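Local structure of scarecrow-like protein 3 (6KPB) at residues R95-A98 with Y99-A103; R137-F140 with E141-I145; E400-N403 with I404-E408. The protein probably acts as a GRAS-family transcription factor in plant development and binds zinc finger proteins of the IDD group, JACKDAW among them. All coordinates share one frame; numbering follows the deposited sequence.

Interaction 1. Residues R95-A98 with Y99-A103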
# COMPACT_ATOMS: atom_id res chain seq x y z
N ARG A 95 -1.13 -0.68 -21.30
CA ARG A 95 -0.40 -0.28 -20.11
C ARG A 95 -0.31 1.24 -20.01
O ARG A 95 -0.54 1.82 -18.94
CB ARG A 95 0.99 -0.92 -20.12
CG ARG A 95 0.95 -2.45 -20.13
CD ARG A 95 2.24 -3.05 -20.67
NE ARG A 95 3.10 -3.57 -19.61
CZ ARG A 95 3.11 -4.84 -19.21
NH1 ARG A 95 2.30 -5.72 -19.78
NH2 ARG A 95 3.93 -5.22 -18.24
N ILE A 96 0.01 1.91 -21.13
CA ILE A 96 0.04 3.37 -21.15
C ILE A 96 -1.30 3.94 -20.72
O ILE A 96 -1.37 4.82 -19.85
CB ILE A 96 0.43 3.87 -22.55
CG1 ILE A 96 1.93 3.69 -22.80
CG2 ILE A 96 0.04 5.33 -22.73
CD1 ILE A 96 2.79 4.74 -22.15
N ALA A 97 -2.39 3.43 -21.31
CA ALA A 97 -3.71 3.93 -20.96
C ALA A 97 -4.03 3.73 -19.49
O ALA A 97 -4.71 4.56 -18.88
CB ALA A 97 -4.77 3.24 -21.83
N ALA A 98 -3.53 2.64 -18.88
CA ALA A 98 -3.85 2.37 -17.48
C ALA A 98 -3.30 3.45 -16.56
O ALA A 98 -3.99 3.89 -15.64
CB ALA A 98 -3.30 1.00 -17.08
N TYR A 99 -2.06 3.89 -16.80
CA TYR A 99 -1.45 4.88 -15.91
C TYR A 99 -1.95 6.29 -16.19
O TYR A 99 -2.07 7.09 -15.26
CB TYR A 99 0.07 4.80 -16.02
CG TYR A 99 0.60 3.46 -15.58
CD1 TYR A 99 0.69 3.14 -14.23
CD2 TYR A 99 1.00 2.51 -16.51
CE1 TYR A 99 1.15 1.90 -13.82
CE2 TYR A 99 1.47 1.28 -16.11
CZ TYR A 99 1.55 0.98 -14.76
OH TYR A 99 2.02 -0.25 -14.36
N PHE A 100 -2.26 6.61 -17.45
CA PHE A 100 -2.88 7.90 -17.73
C PHE A 100 -4.33 7.94 -17.28
O PHE A 100 -4.82 9.00 -16.87
CB PHE A 100 -2.78 8.22 -19.23
CG PHE A 100 -1.41 8.68 -19.66
CD1 PHE A 100 -0.45 7.77 -20.05
CD2 PHE A 100 -1.09 10.03 -19.67
CE1 PHE A 100 0.80 8.18 -20.44
CE2 PHE A 100 0.16 10.45 -20.07
CZ PHE A 100 1.11 9.53 -20.45
N THR A 101 -5.03 6.81 -17.33
CA THR A 101 -6.40 6.76 -16.83
C THR A 101 -6.44 7.00 -15.33
O THR A 101 -7.22 7.82 -14.83
CB THR A 101 -7.06 5.43 -17.18
OG1 THR A 101 -7.15 5.29 -18.61
CG2 THR A 101 -8.45 5.34 -16.59
N GLU A 102 -5.60 6.28 -14.58
CA GLU A 102 -5.52 6.49 -13.14
C GLU A 102 -5.13 7.92 -12.81
O GLU A 102 -5.66 8.53 -11.87
CB GLU A 102 -4.54 5.50 -12.51
CG GLU A 102 -4.17 5.84 -11.07
CD GLU A 102 -3.80 4.62 -10.25
OE1 GLU A 102 -3.92 3.49 -10.77
OE2 GLU A 102 -3.39 4.78 -9.08
N ALA A 103 -4.21 8.49 -13.59
CA ALA A 103 -3.80 9.87 -13.39
C ALA A 103 -4.97 10.83 -13.59
O ALA A 103 -5.24 11.70 -12.75
CB ALA A 103 -2.65 10.22 -14.33
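Y99 folds its ring back over the preceding turn of helix 92-109, where CD2 lies 3.0 Å from R95 O. Its CG sits beside its own backbone N (chi1 -63°), which directs the ring toward the start of the helix; the ring meets this carbonyl obliquely. The bond from Y99 N to R95 O is weak, and so is a second one from the same N-H to I96 O.

I96 and F100, one turn apart, lie side by side and point the same way. The branch I96 CG2 packs 3.7 Å from F100 CD1, and that ring carbon also comes within 3.1 Å of I96 O, which stands at the ring edge near its plane. F100 N donates a straight bond (170°) to I96 O, so the carbonyl receives the amide and borders the ring of one residue.

A98 CB, which packs on T122 of the second subunit, lies 3.2 Å from Y99 N; A98 O accepts E102 N at 3.1 Å. T101 OG1 donates to A97 O at 2.6 Å from above the carbonyl plane, giving the buried hydroxyl a partner in its own helix. As a second donor, T101 N reaches A97 O from the opposite face at 2.8 Å.

Y99 touches K394 of helix 387-406, and F100 touches I401 of that helix as well as L364 and L368 of helix 360-381. T101 packs on L60 of helix 49-69 and on L79 and L82 of helix 72-85, whereas E102 OE1 is hydrogen-bonded to T122 OG1 of the second subunit.

Interaction 2. Residues R137-F140 with E141-I145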
# COMPACT_ATOMS: atom_id res chain seq x y z
N ARG A 137 17.37 0.19 -8.83
CA ARG A 137 18.34 -0.76 -9.39
C ARG A 137 17.85 -1.29 -10.73
O ARG A 137 18.64 -1.45 -11.67
CB ARG A 137 18.58 -1.90 -8.40
CG ARG A 137 19.87 -2.68 -8.62
CD ARG A 137 19.70 -3.83 -9.61
NE ARG A 137 19.05 -4.99 -9.01
CZ ARG A 137 18.64 -6.05 -9.69
NH1 ARG A 137 18.81 -6.11 -11.00
NH2 ARG A 137 18.06 -7.07 -9.06
N LEU A 138 16.55 -1.57 -10.84
CA LEU A 138 16.00 -2.08 -12.09
C LEU A 138 16.13 -1.05 -13.21
O LEU A 138 16.51 -1.40 -14.34
CB LEU A 138 14.54 -2.48 -11.90
CG LEU A 138 14.28 -3.71 -11.04
CD1 LEU A 138 12.79 -3.89 -10.79
CD2 LEU A 138 14.87 -4.95 -11.69
N PHE A 139 15.82 0.22 -12.93
CA PHE A 139 16.00 1.26 -13.93
C PHE A 139 17.46 1.34 -14.37
O PHE A 139 17.75 1.45 -15.57
CB PHE A 139 15.54 2.61 -13.37
CG PHE A 139 15.67 3.75 -14.34
CD1 PHE A 139 14.95 3.77 -15.52
CD2 PHE A 139 16.50 4.83 -14.05
CE1 PHE A 139 15.06 4.83 -16.41
CE2 PHE A 139 16.62 5.89 -14.94
CZ PHE A 139 15.90 5.88 -16.12
N PHE A 140 18.39 1.26 -13.42
CA PHE A 140 19.81 1.30 -13.74
C PHE A 140 20.22 0.13 -14.64
O PHE A 140 21.11 0.29 -15.48
CB PHE A 140 20.63 1.29 -12.45
CG PHE A 140 22.11 1.19 -12.66
CD1 PHE A 140 22.86 2.31 -12.93
CD2 PHE A 140 22.75 -0.04 -12.57
CE1 PHE A 140 24.23 2.22 -13.13
CE2 PHE A 140 24.11 -0.14 -12.76
CZ PHE A 140 24.86 0.99 -13.04
N GLU A 141 19.59 -1.03 -14.48
CA GLU A 141 20.00 -2.23 -15.20
C GLU A 141 19.18 -2.52 -16.44
O GLU A 141 19.71 -3.08 -17.41
CB GLU A 141 19.95 -3.45 -14.27
CG GLU A 141 20.81 -3.31 -13.03
CD GLU A 141 21.43 -4.63 -12.60
OE1 GLU A 141 22.67 -4.77 -12.74
OE2 GLU A 141 20.70 -5.52 -12.13
N MET A 142 17.89 -2.15 -16.46
CA MET A 142 17.06 -2.40 -17.63
C MET A 142 17.15 -1.30 -18.67
O MET A 142 16.78 -1.52 -19.83
CB MET A 142 15.60 -2.59 -17.20
CG MET A 142 15.40 -3.70 -16.18
SD MET A 142 13.69 -3.85 -15.62
CE MET A 142 12.95 -4.64 -17.05
N PHE A 143 17.64 -0.12 -18.29
CA PHE A 143 17.83 0.99 -19.21
C PHE A 143 19.28 1.45 -19.19
O PHE A 143 19.96 1.34 -18.17
CB PHE A 143 16.92 2.18 -18.85
CG PHE A 143 15.46 1.89 -19.03
CD1 PHE A 143 14.72 1.31 -18.01
CD2 PHE A 143 14.81 2.21 -20.21
CE1 PHE A 143 13.38 1.05 -18.16
CE2 PHE A 143 13.47 1.95 -20.38
CZ PHE A 143 12.75 1.37 -19.35
N PRO A 144 19.79 1.95 -20.31
CA PRO A 144 21.16 2.48 -20.36
C PRO A 144 21.29 3.95 -20.00
O PRO A 144 22.37 4.52 -20.18
CB PRO A 144 21.55 2.26 -21.82
CG PRO A 144 20.26 2.49 -22.55
CD PRO A 144 19.16 1.99 -21.64
N ILE A 145 20.22 4.58 -19.50
CA ILE A 145 20.23 6.02 -19.27
C ILE A 145 21.30 6.39 -18.25
O ILE A 145 22.15 7.26 -18.50
CB ILE A 145 18.84 6.50 -18.82
CG1 ILE A 145 17.76 6.07 -19.82
CG2 ILE A 145 18.85 8.00 -18.61
CD1 ILE A 145 18.00 6.57 -21.23
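F139 and F143 form an aromatic pair at the helix-turn-helix junction between helices 129-142 and 145-160 of the GRAS domain, where F143 leaves helical geometry and P144 is the N-cap. This is the tight side of the turn. F139 swings its ring out with CG opposite the backbone N (chi1 -179°), bringing CD1 to 3.5 Å from F143 CD1. The rings meet obliquely, with planes 41° apart. F139 CZ reaches I145 CB at 4.0 Å, so one ring touches both the first residue beyond the helix and one that begins the next. Y475 of strand 472-482 lies against F139 and I145, and L396 of helix 387-406 against F139.

The other side is looser. R137 and E141, both exposed, face each other as a salt bridge one turn apart, but the model places their charged ends too close together, so the exact geometry is doubtful. Between the two sides, L138 CB passes 4.1 Å from M142 SD beside helix 387-406, whose D388 meets both side chains.

In the main chain, M142 N gives L138 O a short bond of 2.6 Å at 161°, and M142 CG stands 3.1 Å from that oxygen. One residue on, F143 N reaches F139 O at 3.1 Å, and this oxygen also lies at the edge of the F143 ring, in its plane.

Interaction 3. Residues E400-N403 with I404-E408; sequences EIKN and IISCE
N403 and C407 meet near the C-terminal end of helix 387-406, their side chains one turn apart. Followed outward, N403 CB lies 3.2 Å from I404 N, the amide of the next residue. N403 CG then takes the position opposite the backbone N (chi1 -172°), which leaves it 4.0 Å from I404 N. Of the two tip atoms, ND2 turns to C407, where it stands 3.4 Å from SG; it also donates to E411 O. OD1 passes 4.1 Å from I404 N and accepts from E414 N, so both ends of the amide are tied to the chain that follows the helix. C407 CB in turn approaches N403 O at 3.3 Å.

K402 and S406 are joined through a carbonyl. S406 OG, placed between its backbone N and carbonyl carbon (chi1 72°), donates to K402 O at 2.6 Å from above the carbonyl plane. S406 N reaches K402 O from the opposite face at 2.9 Å. Meanwhile I404 curls back so that its CG1 lies 3.1 Å from E400 O, the oxygen that also accepts I404 N.

I401 and I405 carry the apolar face toward F100 and A103 of helix 92-109. The chemistry is thus divided: aliphatic side chains pack against helices, while a buried serine hydroxyl is satisfied by a backbone oxygen, and an asparagine amide ties the last turn to the segment that leaves it.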
# COMPACT_ATOMS: atom_id res chain seq x y z
N GLU A 400 5.54 9.35 -12.26
CA GLU A 400 5.82 10.57 -13.00
C GLU A 400 4.61 10.99 -13.84
O GLU A 400 4.25 12.18 -13.86
CB GLU A 400 7.05 10.38 -13.89
CG GLU A 400 8.32 10.06 -13.10
CD GLU A 400 9.50 9.76 -14.00
OE1 GLU A 400 9.31 9.71 -15.24
OE2 GLU A 400 10.62 9.57 -13.47
N ILE A 401 3.98 10.04 -14.52
CA ILE A 401 2.77 10.34 -15.29
C ILE A 401 1.69 10.91 -14.38
O ILE A 401 1.06 11.93 -14.69
CB ILE A 401 2.29 9.09 -16.04
CG1 ILE A 401 3.23 8.75 -17.19
CG2 ILE A 401 0.87 9.29 -16.55
CD1 ILE A 401 2.99 7.39 -17.80
N LYS A 402 1.47 10.25 -13.23
CA LYS A 402 0.46 10.72 -12.29
C LYS A 402 0.76 12.13 -11.79
O LYS A 402 -0.15 12.96 -11.66
CB LYS A 402 0.36 9.74 -11.12
CG LYS A 402 -0.51 10.21 -9.97
CD LYS A 402 -0.70 9.10 -8.94
CE LYS A 402 -0.23 9.53 -7.56
NZ LYS A 402 -0.45 8.46 -6.55
N ASN A 403 2.03 12.42 -11.53
CA ASN A 403 2.39 13.74 -11.02
C ASN A 403 2.27 14.80 -12.11
O ASN A 403 1.90 15.95 -11.81
CB ASN A 403 3.81 13.72 -10.45
CG ASN A 403 4.18 15.01 -9.75
OD1 ASN A 403 4.95 15.81 -10.26
ND2 ASN A 403 3.61 15.21 -8.57
N ILE A 404 2.58 14.45 -13.36
CA ILE A 404 2.47 15.41 -14.45
C ILE A 404 1.01 15.76 -14.74
O ILE A 404 0.70 16.91 -15.08
CB ILE A 404 3.18 14.86 -15.71
CG1 ILE A 404 4.69 14.78 -15.48
CG2 ILE A 404 2.87 15.72 -16.92
CD1 ILE A 404 5.42 13.99 -16.55
N ILE A 405 0.10 14.80 -14.58
CA ILE A 405 -1.26 14.95 -15.07
C ILE A 405 -2.21 15.40 -13.96
O ILE A 405 -3.12 16.20 -14.21
CB ILE A 405 -1.74 13.63 -15.71
CG1 ILE A 405 -0.88 13.30 -16.93
CG2 ILE A 405 -3.20 13.72 -16.11
CD1 ILE A 405 -0.97 14.32 -18.04
N SER A 406 -2.03 14.91 -12.74
CA SER A 406 -3.00 15.12 -11.68
C SER A 406 -2.59 16.16 -10.64
O SER A 406 -3.39 16.48 -9.77
CB SER A 406 -3.30 13.79 -10.97
OG SER A 406 -2.20 13.39 -10.16
N CYS A 407 -1.37 16.69 -10.71
CA CYS A 407 -0.89 17.63 -9.71
C CYS A 407 -0.71 19.03 -10.31
O CYS A 407 -0.59 19.20 -11.53
CB CYS A 407 0.44 17.16 -9.10
SG CYS A 407 0.28 15.71 -8.04
N GLU A 408 -0.70 20.02 -9.43
CA GLU A 408 -0.54 21.42 -9.81
C GLU A 408 0.26 22.15 -8.74
O GLU A 408 0.47 21.64 -7.63
CB GLU A 408 -1.89 22.11 -10.04
CG GLU A 408 -2.53 21.81 -11.38
CD GLU A 408 -1.73 22.33 -12.55
OE1 GLU A 408 -0.88 23.23 -12.35
OE2 GLU A 408 -1.93 21.84 -13.68

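The three contacts come in series along the chain; interaction 1 lies within one helix, while the other two span helix ends, yet the helices gather around helix 387-406. Interaction 3 lies on that helix, and interaction 1, on helix 92-109, touches it directly, with centres 11 Å apart and F100 CE1 3.5 Å from I401 CD1. Interaction 2 closes helix 129-142, its centre about 22 Å from interaction 1 and 23 Å from interaction 3, and meets the same helix through D388, V392 and L396. Helix 387-406 therefore joins the N-terminal helices, which at residues 98-102 also face the second subunit, to the part of the GRAS domain bordering the mixed sheet.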